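Local atomic coordinates of protein bvu-3222 (Bacteroides vulgatus ATCC 8482, PDB entry 3FYF), a protein that is of unknown function, a probably periplasmic member of the DUF4251 family that pairs a long N-terminal helical arm with a curled antiparallel beta sheet. Residues S47-A52 with Y163-N168. Sequence-based numbering, arbitrary orientation.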
# COMPACT_ATOMS: atom_id res chain seq x y z
N SER B 47 -8.36 22.29 -1.70
CA SER B 47 -7.00 22.67 -1.33
C SER B 47 -6.36 21.51 -0.57
O SER B 47 -6.44 21.43 0.66
CB SER B 47 -7.00 23.95 -0.49
OG SER B 47 -5.69 24.45 -0.28
N PHE B 48 -5.74 20.60 -1.32
CA PHE B 48 -5.20 19.36 -0.75
C PHE B 48 -4.03 18.78 -1.51
O PHE B 48 -3.76 19.14 -2.67
CB PHE B 48 -6.30 18.28 -0.63
CG PHE B 48 -6.89 17.85 -1.95
CD1 PHE B 48 -6.29 16.84 -2.70
CD2 PHE B 48 -8.05 18.44 -2.42
CE1 PHE B 48 -6.83 16.44 -3.91
CE2 PHE B 48 -8.60 18.05 -3.63
CZ PHE B 48 -7.99 17.05 -4.37
N VAL B 49 -3.33 17.86 -0.85
CA VAL B 49 -2.27 17.09 -1.48
C VAL B 49 -2.33 15.65 -0.96
O VAL B 49 -2.59 15.42 0.22
CB VAL B 49 -0.87 17.79 -1.29
CG1 VAL B 49 -0.83 18.48 0.02
CG2 VAL B 49 0.31 16.83 -1.43
N LEU B 50 -2.16 14.69 -1.86
CA LEU B 50 -1.92 13.33 -1.43
C LEU B 50 -0.43 13.06 -1.47
O LEU B 50 0.18 13.06 -2.54
CB LEU B 50 -2.69 12.29 -2.27
CG LEU B 50 -2.49 10.89 -1.65
CD1 LEU B 50 -3.80 10.24 -1.36
CD2 LEU B 50 -1.56 9.96 -2.45
N GLU B 51 0.13 12.81 -0.30
CA GLU B 51 1.55 12.51 -0.13
C GLU B 51 1.76 11.01 -0.28
O GLU B 51 1.41 10.24 0.62
CB GLU B 51 2.00 12.98 1.25
CG GLU B 51 1.78 14.48 1.52
CD GLU B 51 2.16 14.90 2.93
OE1 GLU B 51 2.44 16.10 3.14
OE2 GLU B 51 2.18 14.03 3.83
N ALA B 52 2.33 10.59 -1.41
CA ALA B 52 2.44 9.17 -1.74
C ALA B 52 3.48 8.43 -0.90
O ALA B 52 4.65 8.84 -0.81
CB ALA B 52 2.74 8.97 -3.21
N TYR B 163 -1.19 9.53 2.15
CA TYR B 163 -1.90 10.33 3.14
C TYR B 163 -2.43 11.61 2.51
O TYR B 163 -1.69 12.35 1.86
CB TYR B 163 -0.98 10.65 4.33
CG TYR B 163 -0.49 9.40 5.05
CD1 TYR B 163 -1.24 8.81 6.06
CD2 TYR B 163 0.72 8.79 4.68
CE1 TYR B 163 -0.81 7.64 6.70
CE2 TYR B 163 1.16 7.62 5.31
CZ TYR B 163 0.40 7.06 6.32
OH TYR B 163 0.84 5.92 6.95
N LEU B 164 -3.73 11.86 2.69
CA LEU B 164 -4.39 13.04 2.16
C LEU B 164 -4.43 14.17 3.21
O LEU B 164 -5.11 14.05 4.23
CB LEU B 164 -5.81 12.68 1.72
CG LEU B 164 -6.59 13.65 0.82
CD1 LEU B 164 -5.87 13.85 -0.51
CD2 LEU B 164 -7.97 13.10 0.59
N VAL B 165 -3.68 15.24 2.95
CA VAL B 165 -3.54 16.35 3.92
C VAL B 165 -4.00 17.68 3.32
O VAL B 165 -4.04 17.82 2.08
CB VAL B 165 -2.08 16.49 4.47
CG1 VAL B 165 -1.72 15.32 5.38
CG2 VAL B 165 -1.06 16.64 3.35
N PRO B 166 -4.39 18.66 4.18
CA PRO B 166 -4.63 20.00 3.64
C PRO B 166 -3.36 20.59 3.06
O PRO B 166 -2.27 20.37 3.60
CB PRO B 166 -5.08 20.80 4.87
CG PRO B 166 -5.56 19.79 5.83
CD PRO B 166 -4.67 18.61 5.62
N TYR B 167 -3.51 21.30 1.94
CA TYR B 167 -2.41 22.02 1.33
C TYR B 167 -1.87 23.06 2.31
O TYR B 167 -2.62 23.81 2.93
CB TYR B 167 -2.84 22.69 0.01
CG TYR B 167 -1.81 23.64 -0.56
CD1 TYR B 167 -0.74 23.16 -1.31
CD2 TYR B 167 -1.90 25.02 -0.33
CE1 TYR B 167 0.22 24.03 -1.82
CE2 TYR B 167 -0.94 25.90 -0.84
CZ TYR B 167 0.11 25.39 -1.59
OH TYR B 167 1.06 26.25 -2.10
N ASN B 168 -0.56 23.13 2.40
CA ASN B 168 0.12 23.88 3.41
C ASN B 168 1.29 24.59 2.75
O ASN B 168 2.23 23.97 2.31
CB ASN B 168 0.61 22.92 4.47
CG ASN B 168 1.26 23.62 5.62
OD1 ASN B 168 0.60 23.96 6.58
ND2 ASN B 168 2.54 23.84 5.53
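Glu51 holds CG beside its own backbone N (chi1 -58°) and runs on extended, so its carboxylate reaches across to Val165, whose CG1 is anti to the carbonyl carbon (chi1 -70°), which sets CG2 between the backbone N and the carbonyl carbon, facing Glu51. The two side chains meet at about a right angle, with Glu51 OE1 3.5 Å from Val165 CG2. Val49 lies alongside Val165 on this same face, Val49 CG1 to Val165 CG2 3.8 Å. On the reverse face Leu164 CD1 bridges Phe48 CD1 (3.7 Å) and Leu50 CB (4.0 Å), where Leu43 of helix 27-44 also packs against Leu164.

Between the backbones, Val49 and Val165 exchange two bonds, Val49 N to Val165 O (3.0 Å) and Val165 N to Val49 O (2.9 Å), and Glu51 and Tyr163 form the next such pair. Beyond Pro166, which has no N-H, Tyr167 N reaches Ser47 O at 3.2 Å, approaching from above the carbonyl plane. OE1 also accepts a bond from His172 of the purification tag; an alanine at Glu51 would probably uncover Val165 CG2 and deprive that histidine of its acceptor. Strand 48-52 also pairs with 71-75, so antiparallel pairing of this early strand with the last one, 158-166, closes the meander in the manner of an up-and-down beta barrel.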